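Local coordinates for protein GDP-perosamine synthase (Caulobacter crescentus, PDB 3BN1) that makes GDP-perosamine by transferring the amino group of L-glutamate to GDP-4-keto-6-deoxy-D-mannose with the help of pyridoxal 5'-phosphate, for the O-antigen of the bacterial surface, at residues V24-D29 / V36-V41; E42-F47 / K208-R213. All coordinates share one frame; numbering follows the deposited sequence.

How the interactions relate
Two contacts in one chain illustrate how a single helix can be fixed at successive points along its length. From the N terminus, helix 20-30 comes first, followed by a short connection to helix 38-51. Interaction 1 closes this small loop, pairing residues 24-29 with 36-41 at the start of the second helix. The next turns of that helix enter interaction 2, whose partner 208-213 lies far along the chain on helix 203-213. That loop takes in all seven strands of the mixed sheet. The contacts run in series, neither crossing nor nested, with centres about 15 Å apart. Together they tie the N-terminal helix at the subunit interface, through helix 38-51, to the sheet domain.

Interaction 1: residues V24-D29 / V36-V41; sequences VLECMD and VGRFIV
Glu26 and Cys27 of helix 20-30 meet Arg38 and Phe39 of helix 38-51 where two successive helices, joined by a short connection, pack together near the dimer interface of this PLP-dependent aminotransferase; Val24 and Met28 on the first helix pack against Val24 of the second subunit. Glu26 can be followed outward. From CB, CG lies anti to the backbone N (chi1 180°), and the extended chain brings CD of Glu26 to 3.8 Å from CZ of Phe39. At the tip, OE1 of Glu26 forms a salt bridge with NH1 of Arg38 at 2.9 Å and sits 3.6 Å from CZ of Phe39, while OE2 approaches the aliphatic CD of Arg38. The two side chains cross almost at right angles, and their carboxylate and guanidinium planes are turned 51° apart. Arg38 has a second acid, since its NE is paired with Glu42 one turn on; two carboxylates thus probably share its charge. Phe39 also lies against Tyr23 and Ala240, the latter on helix 236-247. One residue along from Glu26, the sulfur of Cys27 makes a sulfur-aromatic contact, standing oblique to the Phe39 ring with Cys27 SG 3.4 Å from CD2 of Phe39.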
loop_
_atom_site.group_PDB
_atom_site.type_symbol
_atom_site.label_atom_id
_atom_site.label_comp_id
_atom_site.label_asym_id
_atom_site.label_seq_id
_atom_site.Cartn_x
_atom_site.Cartn_y
_atom_site.Cartn_z
ATOM N N VAL A 24 -5.663 -16.498 -10.603
ATOM C CA VAL A 24 -6.588 -15.621 -9.929
ATOM C C VAL A 24 -7.919 -16.293 -9.610
ATOM O O VAL A 24 -8.431 -16.219 -8.478
ATOM C CB VAL A 24 -6.791 -14.334 -10.757
ATOM C CG1 VAL A 24 -7.980 -13.614 -10.144
ATOM C CG2 VAL A 24 -5.476 -13.490 -10.630
ATOM N N LEU A 25 -8.486 -16.950 -10.618
ATOM C CA LEU A 25 -9.758 -17.657 -10.420
ATOM C C LEU A 25 -9.622 -18.638 -9.245
ATOM O O LEU A 25 -10.560 -18.892 -8.468
ATOM C CB LEU A 25 -10.123 -18.399 -11.710
ATOM C CG LEU A 25 -10.908 -17.506 -12.673
ATOM C CD1 LEU A 25 -11.333 -18.331 -13.886
ATOM C CD2 LEU A 25 -12.146 -16.753 -12.031
ATOM N N GLU A 26 -8.447 -19.239 -9.116
ATOM C CA GLU A 26 -8.244 -20.159 -7.993
ATOM C C GLU A 26 -8.343 -19.412 -6.674
ATOM O O GLU A 26 -8.908 -19.936 -5.691
ATOM C CB GLU A 26 -6.891 -20.862 -8.083
ATOM C CG GLU A 26 -6.669 -21.828 -6.907
ATOM C CD GLU A 26 -5.229 -22.311 -6.794
ATOM O OE1 GLU A 26 -4.635 -22.585 -7.872
ATOM O OE2 GLU A 26 -4.695 -22.343 -5.654
ATOM N N CYS A 27 -7.799 -18.191 -6.632
ATOM C CA CYS A 27 -7.852 -17.460 -5.358
ATOM C C CYS A 27 -9.307 -17.178 -5.076
ATOM O O CYS A 27 -9.718 -17.200 -3.940
ATOM C CB CYS A 27 -7.135 -16.099 -5.348
ATOM S SG CYS A 27 -5.372 -16.121 -5.693
ATOM N N MET A 28 -10.047 -16.803 -6.105
ATOM C CA MET A 28 -11.432 -16.471 -5.867
ATOM C C MET A 28 -12.207 -17.737 -5.425
ATOM O O MET A 28 -13.163 -17.693 -4.619
ATOM C CB MET A 28 -12.088 -16.060 -7.214
ATOM C CG MET A 28 -11.613 -14.802 -7.925
ATOM S SD MET A 28 -11.614 -13.350 -6.762
ATOM C CE MET A 28 -13.414 -13.057 -6.724
ATOM N N ASP A 29 -11.915 -18.832 -6.094
ATOM C CA ASP A 29 -12.700 -20.052 -5.861
ATOM C C ASP A 29 -12.389 -20.655 -4.514
ATOM O O ASP A 29 -13.229 -21.334 -3.943
ATOM C CB ASP A 29 -12.466 -21.058 -6.992
ATOM C CG ASP A 29 -13.253 -20.698 -8.238
ATOM O OD1 ASP A 29 -14.262 -19.970 -8.060
ATOM O OD2 ASP A 29 -12.870 -21.107 -9.359
ATOM N N VAL A 36 -2.686 -13.415 2.592
ATOM C CA VAL A 36 -2.139 -14.684 3.054
ATOM C C VAL A 36 -2.531 -15.655 1.962
ATOM O O VAL A 36 -3.580 -15.471 1.322
ATOM C CB VAL A 36 -2.596 -15.186 4.471
ATOM C CG1 VAL A 36 -2.549 -14.092 5.505
ATOM C CG2 VAL A 36 -3.954 -15.871 4.440
ATOM N N GLY A 37 -1.639 -16.611 1.697
ATOM C CA GLY A 37 -1.886 -17.682 0.725
ATOM C C GLY A 37 -0.690 -18.236 -0.096
ATOM O O GLY A 37 0.399 -17.666 -0.118
ATOM N N ARG A 38 -0.930 -19.341 -0.803
ATOM C CA ARG A 38 0.070 -20.045 -1.619
ATOM C C ARG A 38 0.840 -19.168 -2.610
ATOM O O ARG A 38 2.075 -19.216 -2.724
ATOM C CB ARG A 38 -0.555 -21.247 -2.389
ATOM C CG ARG A 38 -0.692 -21.057 -3.953
ATOM C CD ARG A 38 -1.183 -22.243 -4.878
ATOM N NE ARG A 38 -0.470 -22.196 -6.171
ATOM C CZ ARG A 38 -0.840 -22.775 -7.320
ATOM N NH1 ARG A 38 -1.946 -23.500 -7.374
ATOM N NH2 ARG A 38 -0.112 -22.642 -8.436
ATOM N N PHE A 39 0.100 -18.424 -3.408
ATOM C CA PHE A 39 0.768 -17.629 -4.436
ATOM C C PHE A 39 1.834 -16.693 -3.873
ATOM O O PHE A 39 2.918 -16.533 -4.461
ATOM C CB PHE A 39 -0.291 -16.913 -5.254
ATOM C CG PHE A 39 -1.154 -17.856 -6.057
ATOM C CD1 PHE A 39 -0.599 -18.678 -7.048
ATOM C CD2 PHE A 39 -2.515 -17.912 -5.869
ATOM C CE1 PHE A 39 -1.391 -19.498 -7.830
ATOM C CE2 PHE A 39 -3.303 -18.737 -6.641
ATOM C CZ PHE A 39 -2.739 -19.541 -7.611
ATOM N N ILE A 40 1.528 -16.055 -2.742
ATOM C CA ILE A 40 2.510 -15.151 -2.126
ATOM C C ILE A 40 3.873 -15.859 -1.889
ATOM O O ILE A 40 4.980 -15.417 -2.308
ATOM C CB ILE A 40 1.926 -14.438 -0.850
ATOM C CG1 ILE A 40 0.520 -13.914 -1.124
ATOM C CG2 ILE A 40 2.838 -13.301 -0.437
ATOM C CD1 ILE A 40 -0.083 -13.092 0.017
ATOM N N VAL A 41 3.804 -16.983 -1.198
ATOM C CA VAL A 41 5.024 -17.698 -0.906
ATOM C C VAL A 41 5.662 -18.230 -2.228
ATOM O O VAL A 41 6.893 -18.230 -2.389
ATOM C CB VAL A 41 4.668 -18.819 0.100
ATOM C CG1 VAL A 41 3.869 -19.909 -0.604
ATOM C CG2 VAL A 41 5.893 -19.330 0.838
#

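Interaction 2: residues E42-F47 / K208-R213; sequences EFEKAF and KMRLLR
With CG anti to the carbonyl carbon (chi1 -66°) and the rest of the chain extended, Glu44 reaches toward two arginines, Arg210 and Arg213, that come from the opposite direction. Arg213 leaves its backbone with CG anti to N and then bends at chi3 (63°), which lays its guanidinium nearly coplanar with the carboxylate. Its NH1 donates a hydrogen bond, part of a salt bridge, to OE2 of Glu44 at 2.6 Å, nearly along the C-O axis of that oxygen. Arg210, extended as far as NE, adds a weak hydrogen bond from NH2 to Glu44 OE2 at 3.0 Å; here the planes are steeply inclined, 64° apart. The result is a salt-bridge network one turn long on helix 203-213, joining it to helix 38-51 at the surface of the large, sheet-containing domain of the aspartate aminotransferase-like fold. The edge strand 55-59 takes part as well: Ala58 N donates to Glu44 OE2, while Ala58 O and Ala56 O accept from Arg213 NH1 and Arg210 NH1, respectively. OE2 therefore receives three donors, which probably stabilises its negative charge. The other oxygen, Glu44 OE1, accepts from a water at 2.7 Å, and that water in turn accepts from Arg213 NH2 at 3.3 Å.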
loop_
_atom_site.group_PDB
_atom_site.type_symbol
_atom_site.label_atom_id
_atom_site.label_comp_id
_atom_site.label_asym_id
_atom_site.label_seq_id
_atom_site.Cartn_x
_atom_site.Cartn_y
_atom_site.Cartn_z
ATOM N N GLU A 42 4.822 -18.728 -3.142
ATOM C CA GLU A 42 5.352 -19.254 -4.404
ATOM C C GLU A 42 6.016 -18.179 -5.235
ATOM O O GLU A 42 7.115 -18.357 -5.756
ATOM C CB GLU A 42 4.299 -19.953 -5.246
ATOM C CG GLU A 42 3.806 -21.226 -4.609
ATOM C CD GLU A 42 2.888 -22.012 -5.529
ATOM O OE1 GLU A 42 2.135 -21.367 -6.286
ATOM O OE2 GLU A 42 2.928 -23.262 -5.490
ATOM N N PHE A 43 5.329 -17.062 -5.342
ATOM C CA PHE A 43 5.875 -15.940 -6.084
ATOM C C PHE A 43 7.167 -15.442 -5.432
ATOM O O PHE A 43 8.201 -15.263 -6.111
ATOM C CB PHE A 43 4.819 -14.814 -6.095
ATOM C CG PHE A 43 5.189 -13.651 -6.982
ATOM C CD1 PHE A 43 6.001 -13.846 -8.118
ATOM C CD2 PHE A 43 4.761 -12.349 -6.663
ATOM C CE1 PHE A 43 6.333 -12.759 -8.953
ATOM C CE2 PHE A 43 5.130 -11.243 -7.495
ATOM C CZ PHE A 43 5.910 -11.450 -8.634
ATOM N N GLU A 44 7.187 -15.325 -4.106
ATOM C CA GLU A 44 8.425 -14.875 -3.506
ATOM C C GLU A 44 9.525 -15.880 -3.789
ATOM O O GLU A 44 10.644 -15.507 -4.087
ATOM C CB GLU A 44 8.308 -14.608 -1.981
ATOM C CG GLU A 44 7.356 -13.405 -1.592
ATOM C CD GLU A 44 7.193 -13.224 -0.092
ATOM O OE1 GLU A 44 7.268 -14.274 0.601
ATOM O OE2 GLU A 44 7.002 -12.066 0.392
ATOM N N LYS A 45 9.183 -17.156 -3.668
ATOM C CA LYS A 45 10.154 -18.208 -3.909
ATOM C C LYS A 45 10.748 -18.130 -5.313
ATOM O O LYS A 45 11.956 -18.116 -5.507
ATOM C CB LYS A 45 9.456 -19.554 -3.742
ATOM C CG LYS A 45 10.295 -20.575 -2.990
ATOM C CD LYS A 45 10.317 -21.932 -3.699
ATOM C CE LYS A 45 11.407 -22.034 -4.778
ATOM N NZ LYS A 45 12.357 -23.177 -4.583
ATOM N N ALA A 46 9.875 -18.213 -6.296
ATOM C CA ALA A 46 10.308 -18.164 -7.693
ATOM C C ALA A 46 11.091 -16.896 -7.983
ATOM O O ALA A 46 11.971 -16.853 -8.841
ATOM C CB ALA A 46 9.055 -18.146 -8.579
ATOM N N PHE A 47 10.708 -15.806 -7.330
ATOM C CA PHE A 47 11.349 -14.533 -7.685
ATOM C C PHE A 47 12.724 -14.445 -7.151
ATOM O O PHE A 47 13.622 -13.908 -7.761
ATOM C CB PHE A 47 10.513 -13.331 -7.183
ATOM C CG PHE A 47 10.901 -12.026 -7.840
ATOM C CD1 PHE A 47 10.441 -11.732 -9.117
ATOM C CD2 PHE A 47 11.874 -11.203 -7.277
ATOM C CE1 PHE A 47 10.860 -10.602 -9.800
ATOM C CE2 PHE A 47 12.293 -10.049 -7.947
ATOM C CZ PHE A 47 11.749 -9.719 -9.209
ATOM N N LYS A 208 13.475 -8.326 9.343
ATOM C CA LYS A 208 13.023 -7.015 9.799
ATOM C C LYS A 208 12.014 -6.455 8.781
ATOM O O LYS A 208 11.059 -5.785 9.142
ATOM C CB LYS A 208 14.233 -6.083 9.822
ATOM C CG LYS A 208 14.568 -5.443 11.144
ATOM C CD LYS A 208 16.109 -5.332 11.326
ATOM C CE LYS A 208 16.912 -5.459 10.009
ATOM N NZ LYS A 208 18.421 -5.418 10.100
ATOM N N MET A 209 12.280 -6.701 7.500
ATOM C CA MET A 209 11.435 -6.280 6.399
ATOM C C MET A 209 10.104 -7.015 6.532
ATOM O O MET A 209 9.054 -6.370 6.394
ATOM C CB MET A 209 12.106 -6.593 5.061
ATOM C CG MET A 209 13.215 -5.604 4.638
ATOM S SD MET A 209 14.195 -6.313 3.261
ATOM C CE MET A 209 15.454 -5.016 2.937
ATOM N N ARG A 210 10.116 -8.328 6.817
ATOM C CA ARG A 210 8.828 -8.991 6.974
ATOM C C ARG A 210 8.099 -8.475 8.233
ATOM O O ARG A 210 6.866 -8.316 8.231
ATOM C CB ARG A 210 8.938 -10.522 6.960
ATOM C CG ARG A 210 10.000 -11.060 6.009
ATOM C CD ARG A 210 9.615 -12.455 5.471
ATOM N NE ARG A 210 10.437 -12.937 4.344
ATOM C CZ ARG A 210 10.032 -12.962 3.072
ATOM N NH1 ARG A 210 10.873 -13.409 2.157
ATOM N NH2 ARG A 210 8.794 -12.594 2.702
ATOM N N LEU A 211 8.872 -8.169 9.276
ATOM C CA LEU A 211 8.303 -7.610 10.505
ATOM C C LEU A 211 7.523 -6.304 10.224
ATOM O O LEU A 211 6.350 -6.138 10.627
ATOM C CB LEU A 211 9.416 -7.323 11.518
ATOM C CG LEU A 211 8.807 -6.845 12.862
ATOM C CD1 LEU A 211 7.856 -7.819 13.541
ATOM C CD2 LEU A 211 9.984 -6.538 13.764
ATOM N N LEU A 212 8.195 -5.372 9.558
ATOM C CA LEU A 212 7.567 -4.058 9.217
ATOM C C LEU A 212 6.431 -4.150 8.224
ATOM O O LEU A 212 5.436 -3.449 8.328
ATOM C CB LEU A 212 8.610 -3.130 8.610
ATOM C CG LEU A 212 9.704 -2.675 9.593
ATOM C CD1 LEU A 212 10.954 -2.196 8.814
ATOM C CD2 LEU A 212 9.153 -1.516 10.513
ATOM N N ARG A 213 6.591 -5.025 7.255
ATOM C CA ARG A 213 5.572 -5.216 6.216
ATOM C C ARG A 213 4.242 -5.599 6.834
ATOM O O ARG A 213 3.191 -5.153 6.382
ATOM C CB ARG A 213 6.009 -6.327 5.260
ATOM C CG ARG A 213 4.982 -6.509 4.113
ATOM C CD ARG A 213 5.367 -7.635 3.178
ATOM N NE ARG A 213 5.388 -8.917 3.877
ATOM C CZ ARG A 213 5.678 -10.094 3.304
ATOM N NH1 ARG A 213 5.947 -10.247 1.988
ATOM N NH2 ARG A 213 5.708 -11.167 4.079
HETATM O O HOH W 1 5.949 -14.213 2.922
#